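Local structure of tRNA modification GTPase MnmE (Chlorobium tepidum, 3GEE) at residues Arg228-Lys241 / Met308-Leu320. The protein probably hydrolyses GTP at a high intrinsic rate while taking part in the carboxymethylaminomethyl modification of the wobble uridine of certain tRNAs. Sequence-based numbering, arbitrary orientation.
Sequences RIVSEGVSTVIAGK and MKMAEADLILYLL
Arg228 spreads its guanidinium between two acids of the other segment. NH1 forms a salt bridge to Glu312 OE1 at 2.9 Å, the oxygen lying at the guanidinium edge. The planes of these two groups nevertheless stand 80° apart. NH2 pairs with Asp314 OD1 at 2.8 Å, this carboxylate being turned 46° from the guanidinium. A chi1 of -153° swings CG of Arg228 away from the backbone N, and a bend at chi3 then brings the guanidinium round to both acids. Asp314 also works on the backbone: its OD2 accepts the Ser235 N-H at 2.8 Å on the anti side, while Asp314 N donates to Ser235 OG. With an alanine here instead of Asp314, the Ser235 amide would probably lose this acceptor and Arg228 NH2 its carboxylate mate, leaving the guanidinium held from the Glu312 side.

Beyond this cluster, strands 234-239 and 315-320 run parallel, with bonds alternating from Leu315 N to Ser235 O through Leu319 N to Ala239 O. They are neighbouring inner strands of the G-domain sheet, and 234-239 leads into the P-loop, where Lys241 touches GDP. On one face Val237 meets Met310 at about a right angle: CG1 lies 3.7 Å from Met310 SD, while CG2 packs on Ala313 CB. The opposite face carries Thr236 CG2 alongside Leu315 CB at 3.6 Å, next to Phe283 and Leu285 of strand 281-286. Back on the Val237 face, Tyr318 offers its ring to Gly240 CA, which sits over it 4.0 Å from the centroid, a CH-pi contact.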
loop_
_atom_site.group_PDB
_atom_site.type_symbol
_atom_site.label_atom_id
_atom_site.label_comp_id
_atom_site.label_asym_id
_atom_site.label_seq_id
_atom_site.Cartn_x
_atom_site.Cartn_y
_atom_site.Cartn_z
ATOM N N ARG A 228 18.696 7.569 20.714
ATOM C CA ARG A 228 17.916 6.340 20.904
ATOM C C ARG A 228 16.436 6.649 21.142
ATOM O O ARG A 228 15.555 5.940 20.646
ATOM C CB ARG A 228 18.480 5.511 22.062
ATOM C CG ARG A 228 18.202 4.015 21.946
ATOM C CD ARG A 228 18.440 3.277 23.260
ATOM N NE ARG A 228 17.343 3.478 24.206
ATOM C CZ ARG A 228 17.293 2.970 25.435
ATOM N NH1 ARG A 228 18.281 2.215 25.904
ATOM N NH2 ARG A 228 16.247 3.221 26.204
ATOM N N ILE A 229 16.182 7.716 21.897
ATOM C CA ILE A 229 14.830 8.195 22.160
ATOM C C ILE A 229 14.138 8.620 20.867
ATOM O O ILE A 229 13.002 8.229 20.612
ATOM C CB ILE A 229 14.838 9.350 23.189
ATOM C CG1 ILE A 229 15.048 8.793 24.598
ATOM C CG2 ILE A 229 13.549 10.161 23.114
ATOM C CD1 ILE A 229 15.541 9.813 25.602
ATOM N N VAL A 230 14.834 9.409 20.052
ATOM C CA VAL A 230 14.282 9.889 18.784
ATOM C C VAL A 230 14.028 8.729 17.813
ATOM O O VAL A 230 12.977 8.664 17.174
ATOM C CB VAL A 230 15.194 10.952 18.129
ATOM C CG1 VAL A 230 14.583 11.449 16.846
ATOM C CG2 VAL A 230 15.410 12.121 19.070
ATOM N N SER A 231 14.991 7.813 17.732
ATOM C CA SER A 231 14.912 6.647 16.857
ATOM C C SER A 231 13.879 5.613 17.281
ATOM O O SER A 231 12.928 5.351 16.541
ATOM C CB SER A 231 16.273 5.968 16.768
ATOM O OG SER A 231 16.141 4.565 16.604
ATOM N N GLU A 232 14.088 5.005 18.450
ATOM C CA GLU A 232 13.218 3.921 18.911
ATOM C C GLU A 232 12.337 4.287 20.108
ATOM O O GLU A 232 11.735 3.411 20.727
ATOM C CB GLU A 232 14.010 2.632 19.161
ATOM C CG GLU A 232 15.159 2.745 20.140
ATOM C CD GLU A 232 16.116 1.570 20.042
ATOM O OE1 GLU A 232 16.639 1.129 21.091
ATOM O OE2 GLU A 232 16.345 1.082 18.911
ATOM N N GLY A 233 12.259 5.577 20.425
ATOM C CA GLY A 233 11.347 6.056 21.462
ATOM C C GLY A 233 11.778 5.777 22.888
ATOM O O GLY A 233 12.683 4.978 23.139
ATOM N N VAL A 234 11.115 6.449 23.825
ATOM C CA VAL A 234 11.356 6.264 25.250
ATOM C C VAL A 234 10.763 4.928 25.683
ATOM O O VAL A 234 9.541 4.761 25.708
ATOM C CB VAL A 234 10.740 7.421 26.079
ATOM C CG1 VAL A 234 10.845 7.149 27.574
ATOM C CG2 VAL A 234 11.401 8.745 25.733
ATOM N N SER A 235 11.633 3.975 26.002
ATOM C CA SER A 235 11.196 2.659 26.460
ATOM C C SER A 235 10.686 2.760 27.888
ATOM O O SER A 235 11.392 3.235 28.779
ATOM C CB SER A 235 12.332 1.644 26.367
ATOM O OG SER A 235 13.421 2.041 27.174
ATOM N N THR A 236 9.448 2.331 28.095
ATOM C CA THR A 236 8.802 2.463 29.394
ATOM C C THR A 236 8.235 1.128 29.868
ATOM O O THR A 236 7.535 0.435 29.123
ATOM C CB THR A 236 7.683 3.538 29.379
ATOM O OG1 THR A 236 6.632 3.127 28.499
ATOM C CG2 THR A 236 8.217 4.873 28.897
ATOM N N VAL A 237 8.553 0.770 31.108
ATOM C CA VAL A 237 8.010 -0.437 31.723
ATOM C C VAL A 237 6.843 -0.070 32.632
ATOM O O VAL A 237 6.907 0.909 33.378
ATOM C CB VAL A 237 9.083 -1.223 32.520
ATOM C CG1 VAL A 237 8.466 -2.427 33.217
ATOM C CG2 VAL A 237 10.207 -1.675 31.599
ATOM N N ILE A 238 5.770 -0.851 32.544
ATOM C CA ILE A 238 4.641 -0.713 33.452
ATOM C C ILE A 238 4.658 -1.894 34.421
ATOM O O ILE A 238 4.356 -3.032 34.045
ATOM C CB ILE A 238 3.296 -0.614 32.696
ATOM C CG1 ILE A 238 3.345 0.525 31.671
ATOM C CG2 ILE A 238 2.150 -0.390 33.673
ATOM C CD1 ILE A 238 2.385 0.358 30.511
ATOM N N ALA A 239 5.037 -1.606 35.665
ATOM C CA ALA A 239 5.185 -2.621 36.707
ATOM C C ALA A 239 4.069 -2.550 37.749
ATOM O O ALA A 239 3.283 -1.597 37.779
ATOM C CB ALA A 239 6.550 -2.496 37.375
ATOM N N GLY A 240 4.013 -3.566 38.603
ATOM C CA GLY A 240 2.968 -3.681 39.610
ATOM C C GLY A 240 2.457 -5.102 39.672
ATOM O O GLY A 240 2.530 -5.836 38.688
ATOM N N LYS A 241 1.941 -5.490 40.835
ATOM C CA LYS A 241 1.429 -6.843 41.049
ATOM C C LYS A 241 0.079 -7.041 40.351
ATOM O O LYS A 241 -0.582 -6.058 40.010
ATOM C CB LYS A 241 1.348 -7.148 42.549
ATOM C CG LYS A 241 2.714 -7.349 43.188
ATOM C CD LYS A 241 2.624 -7.616 44.672
ATOM C CE LYS A 241 3.973 -7.371 45.333
ATOM N NZ LYS A 241 3.861 -7.246 46.815
ATOM N N MET A 308 10.907 -10.520 32.365
ATOM C CA MET A 308 10.883 -9.193 31.750
ATOM C C MET A 308 12.135 -8.365 32.071
ATOM O O MET A 308 12.491 -8.177 33.241
ATOM C CB MET A 308 9.600 -8.430 32.124
ATOM C CG MET A 308 9.178 -8.526 33.590
ATOM S SD MET A 308 7.879 -7.351 34.042
ATOM C CE MET A 308 8.848 -5.944 34.578
ATOM N N LYS A 309 12.794 -7.882 31.018
ATOM C CA LYS A 309 14.024 -7.097 31.145
ATOM C C LYS A 309 13.738 -5.629 31.451
ATOM O O LYS A 309 13.200 -4.897 30.612
ATOM C CB LYS A 309 14.885 -7.215 29.877
ATOM C CG LYS A 309 15.684 -8.518 29.750
ATOM C CD LYS A 309 17.156 -8.358 30.151
ATOM C CE LYS A 309 17.404 -8.618 31.638
ATOM N NZ LYS A 309 17.078 -7.447 32.501
ATOM N N MET A 310 14.094 -5.215 32.665
ATOM C CA MET A 310 13.989 -3.816 33.071
ATOM C C MET A 310 15.342 -3.110 33.047
ATOM O O MET A 310 15.411 -1.885 33.167
ATOM C CB MET A 310 13.331 -3.687 34.443
ATOM C CG MET A 310 11.820 -3.735 34.382
ATOM S SD MET A 310 11.023 -3.042 35.840
ATOM C CE MET A 310 11.325 -4.343 37.035
ATOM N N ALA A 311 16.412 -3.892 32.905
ATOM C CA ALA A 311 17.717 -3.351 32.547
ATOM C C ALA A 311 17.567 -2.727 31.161
ATOM O O ALA A 311 17.126 -3.397 30.218
ATOM C CB ALA A 311 18.772 -4.447 32.539
ATOM N N GLU A 312 17.920 -1.446 31.054
ATOM C CA GLU A 312 17.633 -0.628 29.866
ATOM C C GLU A 312 16.132 -0.365 29.743
ATOM O O GLU A 312 15.402 -1.092 29.066
ATOM C CB GLU A 312 18.210 -1.239 28.572
ATOM C CG GLU A 312 19.738 -1.340 28.534
ATOM C CD GLU A 312 20.430 0.019 28.564
ATOM O OE1 GLU A 312 20.134 0.863 27.690
ATOM O OE2 GLU A 312 21.275 0.235 29.462
ATOM N N ALA A 313 15.692 0.677 30.440
ATOM C CA ALA A 313 14.318 1.161 30.408
ATOM C C ALA A 313 14.364 2.604 30.886
ATOM O O ALA A 313 14.834 2.878 31.987
ATOM C CB ALA A 313 13.426 0.321 31.311
ATOM N N ASP A 314 13.897 3.525 30.050
ATOM C CA ASP A 314 14.030 4.955 30.330
ATOM C C ASP A 314 13.107 5.426 31.446
ATOM O O ASP A 314 13.485 6.273 32.256
ATOM C CB ASP A 314 13.769 5.779 29.067
ATOM C CG ASP A 314 14.614 5.338 27.894
ATOM O OD1 ASP A 314 15.856 5.295 28.030
ATOM O OD2 ASP A 314 14.034 5.037 26.830
ATOM N N LEU A 315 11.898 4.872 31.477
ATOM C CA LEU A 315 10.867 5.308 32.407
ATOM C C LEU A 315 10.110 4.117 32.970
ATOM O O LEU A 315 9.570 3.304 32.222
ATOM C CB LEU A 315 9.908 6.280 31.707
ATOM C CG LEU A 315 8.580 6.708 32.337
ATOM C CD1 LEU A 315 8.800 7.451 33.643
ATOM C CD2 LEU A 315 7.793 7.575 31.367
ATOM N N ILE A 316 10.088 4.011 34.295
ATOM C CA ILE A 316 9.306 2.979 34.964
ATOM C C ILE A 316 8.075 3.610 35.599
ATOM O O ILE A 316 8.182 4.586 36.346
ATOM C CB ILE A 316 10.121 2.209 36.031
ATOM C CG1 ILE A 316 11.414 1.653 35.426
ATOM C CG2 ILE A 316 9.279 1.084 36.619
ATOM C CD1 ILE A 316 12.388 1.079 36.436
ATOM N N LEU A 317 6.908 3.064 35.268
ATOM C CA LEU A 317 5.671 3.431 35.936
ATOM C C LEU A 317 5.262 2.277 36.833
ATOM O O LEU A 317 4.910 1.200 36.341
ATOM C CB LEU A 317 4.551 3.734 34.932
ATOM C CG LEU A 317 4.669 4.831 33.867
ATOM C CD1 LEU A 317 3.379 4.896 33.066
ATOM C CD2 LEU A 317 4.990 6.200 34.450
ATOM N N TYR A 318 5.331 2.489 38.147
ATOM C CA TYR A 318 4.822 1.502 39.091
ATOM C C TYR A 318 3.363 1.784 39.422
ATOM O O TYR A 318 3.031 2.821 39.999
ATOM C CB TYR A 318 5.661 1.415 40.371
ATOM C CG TYR A 318 5.403 0.126 41.123
ATOM C CD1 TYR A 318 6.257 -0.964 40.983
ATOM C CD2 TYR A 318 4.282 -0.018 41.940
ATOM C CE1 TYR A 318 6.013 -2.162 41.652
ATOM C CE2 TYR A 318 4.027 -1.207 42.611
ATOM C CZ TYR A 318 4.896 -2.276 42.466
ATOM O OH TYR A 318 4.646 -3.458 43.129
ATOM N N LEU A 319 2.502 0.850 39.035
ATOM C CA LEU A 319 1.083 0.937 39.323
ATOM C C LEU A 319 0.752 0.195 40.603
ATOM O O LEU A 319 1.147 -0.958 40.791
ATOM C CB LEU A 319 0.259 0.358 38.176
ATOM C CG LEU A 319 -0.224 1.288 37.063
ATOM C CD1 LEU A 319 -0.848 0.459 35.966
ATOM C CD2 LEU A 319 -1.235 2.298 37.576
ATOM N N LEU A 320 0.027 0.868 41.485
ATOM C CA LEU A 320 -0.487 0.234 42.684
ATOM C C LEU A 320 -1.886 0.784 42.958
ATOM O O LEU A 320 -2.106 1.994 42.842
ATOM C CB LEU A 320 0.478 0.449 43.862
ATOM C CG LEU A 320 0.354 1.606 44.859
ATOM C CD1 LEU A 320 1.263 1.361 46.048
ATOM C CD2 LEU A 320 0.669 2.946 44.214
#